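Long-range contact in Bd3459 (Bdellovibrio bacteriovorus, PDB 5CEC), which is a predatory endopeptidase of the S13 peptidase family that probably cleaves peptidoglycan peptides and is bound by the ankyrin-repeat immunity protein Bd3460: residues I193-M205 with Q424-T436. The protein carries 1 engineered substitution. Residues are numbered along the deposited sequence; the frame is centred on the assembly and turned at random.
Sequences ILKTKAARIGVQM and QLPLPFDKYSYLT
Leu425, Leu427 and Phe429 from the extended chain near the C-terminus pack against the last turns of helix 188-200 and the Schellman motif that ends it. Gly202, at positive phi, is the C-prime residue of that motif; glycine adopts this backbone shape readily, and Val203 N closes onto Ala198 O.

The apolar contacts run along the helix and past its end. Leu425 CD2 sits 3.8 Å from Arg200 NH1, over one face of the guanidinium, while also touching the aliphatic part of Lys197. Leu427 inserts CD1 beside Ala198, where a small residue allows close approach, and meets Ile201 CD1 at 3.7 Å. Phe429 points CG between its backbone N and carbonyl carbon; this chi1 (53°) turns the ring toward Leu194, Ala198 and Val203. Ala198 CB lies at the ring edge, Leu194 CD1 is 3.9 Å from Phe429 CZ, and Met205 SD makes an oblique Met-aromatic contact. Val203 splits its branches, CG1 against Phe429 CE1 and CG2 3.5 Å from Lys431 N. Phe123 of helix 118-130 stacks on the Phe429 ring and also touches Val203, so that helix contacts both segments.

Polar contacts gather beyond the helix end. One water donates to Ile201 O and accepts from Lys431 N, in the type I turn Asp430-Ser433; Asp430 OD1 accepts from Tyr432 N, an Asx turn, and forms a salt bridge with Arg89. A second water joins Gly202 O to Tyr434 OH. That hydroxyl also accepts a nearly straight bond from Gln204 N (2.8 Å, 172°), with the nitrogen in the plane of the tyrosine ring.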
# COMPACT_ATOMS: atom_id res chain seq x y z
N ILE A 193 6.46 4.68 -19.65
CA ILE A 193 5.80 3.75 -18.73
C ILE A 193 4.34 4.15 -18.59
O ILE A 193 3.45 3.31 -18.72
CB ILE A 193 6.51 3.69 -17.36
CG1 ILE A 193 7.90 3.04 -17.49
CG2 ILE A 193 5.66 2.96 -16.31
CD1 ILE A 193 8.79 3.28 -16.29
N LEU A 194 4.10 5.45 -18.40
CA LEU A 194 2.72 5.92 -18.23
C LEU A 194 1.92 5.73 -19.53
O LEU A 194 0.77 5.30 -19.49
CB LEU A 194 2.70 7.39 -17.84
CG LEU A 194 1.31 8.00 -17.67
CD1 LEU A 194 0.58 7.32 -16.52
CD2 LEU A 194 1.43 9.51 -17.49
N LYS A 195 2.51 6.10 -20.66
CA LYS A 195 1.81 6.05 -21.93
C LYS A 195 1.37 4.63 -22.25
O LYS A 195 0.27 4.42 -22.78
CB LYS A 195 2.70 6.62 -23.06
CG LYS A 195 2.09 6.57 -24.45
CD LYS A 195 2.93 7.33 -25.46
CE LYS A 195 2.27 7.34 -26.83
NZ LYS A 195 2.21 5.99 -27.44
N THR A 196 2.22 3.65 -21.91
CA THR A 196 1.88 2.25 -22.11
C THR A 196 0.73 1.80 -21.23
O THR A 196 -0.16 1.11 -21.69
CB THR A 196 3.11 1.37 -21.87
OG1 THR A 196 4.12 1.73 -22.83
CG2 THR A 196 2.79 -0.11 -22.02
N LYS A 197 0.75 2.20 -19.95
CA LYS A 197 -0.38 1.95 -19.05
C LYS A 197 -1.64 2.61 -19.56
O LYS A 197 -2.71 1.99 -19.57
CB LYS A 197 -0.08 2.45 -17.64
CG LYS A 197 0.93 1.63 -16.90
CD LYS A 197 1.33 2.28 -15.60
CE LYS A 197 2.47 1.53 -14.93
NZ LYS A 197 1.99 0.31 -14.24
N ALA A 198 -1.53 3.86 -19.99
CA ALA A 198 -2.70 4.58 -20.51
C ALA A 198 -3.34 3.87 -21.70
O ALA A 198 -4.56 3.76 -21.80
CB ALA A 198 -2.32 6.00 -20.88
N ALA A 199 -2.51 3.41 -22.62
CA ALA A 199 -3.00 2.66 -23.75
C ALA A 199 -3.76 1.37 -23.35
O ALA A 199 -4.76 1.01 -23.99
CB ALA A 199 -1.84 2.31 -24.65
N ARG A 200 -3.33 0.71 -22.28
CA ARG A 200 -4.03 -0.47 -21.79
C ARG A 200 -5.46 -0.20 -21.29
O ARG A 200 -6.29 -1.09 -21.30
CB ARG A 200 -3.23 -1.19 -20.70
CG ARG A 200 -1.96 -1.84 -21.21
CD ARG A 200 -1.09 -2.37 -20.09
NE ARG A 200 -1.80 -3.37 -19.31
CZ ARG A 200 -1.47 -3.75 -18.07
NH1 ARG A 200 -0.42 -3.22 -17.44
NH2 ARG A 200 -2.21 -4.68 -17.45
N ILE A 201 -5.74 1.03 -20.88
CA ILE A 201 -7.08 1.45 -20.48
C ILE A 201 -7.76 2.32 -21.54
O ILE A 201 -8.76 2.97 -21.27
CB ILE A 201 -7.10 2.11 -19.08
CG1 ILE A 201 -6.40 3.47 -19.05
CG2 ILE A 201 -6.48 1.18 -18.03
CD1 ILE A 201 -6.73 4.28 -17.81
N GLY A 202 -7.23 2.31 -22.77
CA GLY A 202 -7.90 2.96 -23.88
C GLY A 202 -7.70 4.46 -23.99
O GLY A 202 -8.52 5.12 -24.59
N VAL A 203 -6.65 5.01 -23.37
CA VAL A 203 -6.38 6.43 -23.40
C VAL A 203 -5.20 6.72 -24.33
O VAL A 203 -4.13 6.10 -24.21
CB VAL A 203 -6.06 6.96 -21.98
CG1 VAL A 203 -5.62 8.44 -22.01
CG2 VAL A 203 -7.26 6.78 -21.06
N GLN A 204 -5.39 7.70 -25.21
CA GLN A 204 -4.39 8.17 -26.15
C GLN A 204 -3.54 9.27 -25.55
O GLN A 204 -4.05 10.14 -24.84
CB GLN A 204 -5.10 8.68 -27.40
CG GLN A 204 -4.23 9.27 -28.49
CD GLN A 204 -5.07 10.01 -29.51
OE1 GLN A 204 -5.99 9.43 -30.10
NE2 GLN A 204 -4.79 11.30 -29.70
N MET A 205 -2.24 9.21 -25.80
CA MET A 205 -1.28 10.22 -25.36
C MET A 205 -0.33 10.57 -26.50
O MET A 205 -0.07 9.74 -27.38
CB MET A 205 -0.53 9.75 -24.11
CG MET A 205 -1.44 9.57 -22.90
SD MET A 205 -0.55 9.15 -21.40
CE MET A 205 0.29 10.67 -21.04
N GLN A 424 -7.18 -4.46 -11.71
CA GLN A 424 -7.40 -3.12 -12.25
C GLN A 424 -6.06 -2.40 -12.41
O GLN A 424 -5.05 -2.78 -11.80
CB GLN A 424 -8.36 -2.37 -11.34
CG GLN A 424 -9.73 -3.06 -11.26
CD GLN A 424 -10.69 -2.39 -10.30
OE1 GLN A 424 -10.32 -1.48 -9.59
NE2 GLN A 424 -11.93 -2.87 -10.26
N LEU A 425 -6.03 -1.39 -13.29
CA LEU A 425 -4.86 -0.57 -13.50
C LEU A 425 -5.25 0.88 -13.22
O LEU A 425 -5.55 1.64 -14.14
CB LEU A 425 -4.36 -0.75 -14.93
CG LEU A 425 -3.03 -0.10 -15.28
CD1 LEU A 425 -1.90 -0.67 -14.42
CD2 LEU A 425 -2.74 -0.33 -16.78
N PRO A 426 -5.21 1.28 -11.94
CA PRO A 426 -5.72 2.59 -11.60
C PRO A 426 -4.70 3.68 -11.95
O PRO A 426 -3.55 3.64 -11.48
CB PRO A 426 -6.00 2.47 -10.09
CG PRO A 426 -5.06 1.42 -9.62
CD PRO A 426 -4.90 0.48 -10.75
N LEU A 427 -5.09 4.61 -12.82
CA LEU A 427 -4.31 5.79 -13.16
C LEU A 427 -5.04 7.02 -12.66
O LEU A 427 -6.23 6.95 -12.30
CB LEU A 427 -4.12 5.87 -14.69
CG LEU A 427 -3.44 4.67 -15.34
CD1 LEU A 427 -3.25 4.94 -16.83
CD2 LEU A 427 -2.14 4.28 -14.70
N PRO A 428 -4.37 8.18 -12.66
CA PRO A 428 -5.03 9.39 -12.19
C PRO A 428 -6.08 9.94 -13.14
O PRO A 428 -6.84 10.82 -12.76
CB PRO A 428 -3.87 10.41 -12.03
CG PRO A 428 -2.63 9.56 -11.94
CD PRO A 428 -2.92 8.39 -12.85
N PHE A 429 -6.14 9.38 -14.34
CA PHE A 429 -7.02 9.82 -15.42
C PHE A 429 -7.58 8.57 -16.10
O PHE A 429 -7.01 7.47 -15.96
CB PHE A 429 -6.26 10.71 -16.42
CG PHE A 429 -4.99 10.10 -16.94
CD1 PHE A 429 -5.01 9.26 -18.05
CD2 PHE A 429 -3.77 10.35 -16.33
CE1 PHE A 429 -3.86 8.68 -18.49
CE2 PHE A 429 -2.60 9.78 -16.79
CZ PHE A 429 -2.66 8.94 -17.88
N ASP A 430 -8.65 8.75 -16.88
CA ASP A 430 -9.17 7.67 -17.71
C ASP A 430 -9.64 8.25 -19.04
O ASP A 430 -9.34 9.39 -19.35
CB ASP A 430 -10.22 6.85 -16.96
CG ASP A 430 -11.56 7.57 -16.81
OD1 ASP A 430 -11.67 8.76 -17.18
OD2 ASP A 430 -12.53 6.93 -16.34
N LYS A 431 -10.41 7.47 -19.80
CA LYS A 431 -10.88 7.91 -21.13
C LYS A 431 -11.89 9.07 -21.10
O LYS A 431 -12.23 9.60 -22.15
CB LYS A 431 -11.40 6.71 -21.93
CG LYS A 431 -12.75 6.18 -21.48
CD LYS A 431 -13.23 4.99 -22.32
CE LYS A 431 -12.50 3.71 -21.97
NZ LYS A 431 -12.91 2.58 -22.85
N TYR A 432 -12.35 9.49 -19.91
CA TYR A 432 -13.19 10.70 -19.80
C TYR A 432 -12.45 11.92 -19.28
O TYR A 432 -13.06 12.96 -19.07
CB TYR A 432 -14.46 10.39 -18.97
CG TYR A 432 -15.29 9.31 -19.62
CD1 TYR A 432 -16.16 9.61 -20.68
CD2 TYR A 432 -15.18 7.99 -19.20
CE1 TYR A 432 -16.90 8.60 -21.29
CE2 TYR A 432 -15.94 6.99 -19.78
CZ TYR A 432 -16.78 7.30 -20.84
OH TYR A 432 -17.52 6.31 -21.43
N SER A 433 -11.12 11.79 -19.14
CA SER A 433 -10.31 12.87 -18.61
C SER A 433 -9.79 13.85 -19.64
O SER A 433 -9.21 14.86 -19.28
CB SER A 433 -9.10 12.30 -17.86
OG SER A 433 -9.51 11.50 -16.74
N TYR A 434 -10.02 13.57 -20.92
CA TYR A 434 -9.54 14.46 -21.96
C TYR A 434 -10.02 15.89 -21.73
O TYR A 434 -11.15 16.12 -21.28
CB TYR A 434 -10.01 13.99 -23.33
CG TYR A 434 -9.46 12.64 -23.75
CD1 TYR A 434 -8.13 12.51 -24.10
CD2 TYR A 434 -10.28 11.51 -23.83
CE1 TYR A 434 -7.62 11.30 -24.53
CE2 TYR A 434 -9.78 10.30 -24.25
CZ TYR A 434 -8.44 10.19 -24.58
OH TYR A 434 -7.91 9.01 -25.02
N LEU A 435 -9.17 16.86 -22.04
CA LEU A 435 -9.55 18.25 -21.90
C LEU A 435 -10.71 18.56 -22.80
O LEU A 435 -10.62 18.36 -24.01
CB LEU A 435 -8.47 19.20 -22.35
CG LEU A 435 -7.41 19.73 -21.46
CD1 LEU A 435 -6.52 20.70 -22.22
CD2 LEU A 435 -8.03 20.40 -20.24
N THR A 436 -11.76 19.12 -22.22
CA THR A 436 -12.99 19.34 -22.96
C THR A 436 -13.60 20.68 -22.54
O THR A 436 -13.46 21.09 -21.39
CB THR A 436 -13.96 18.20 -22.66
OG1 THR A 436 -13.25 16.96 -22.80
CG2 THR A 436 -15.12 18.22 -23.62
O HOH W 1 -10.33 4.47 -19.44
O HOH W 2 -9.75 7.21 -25.74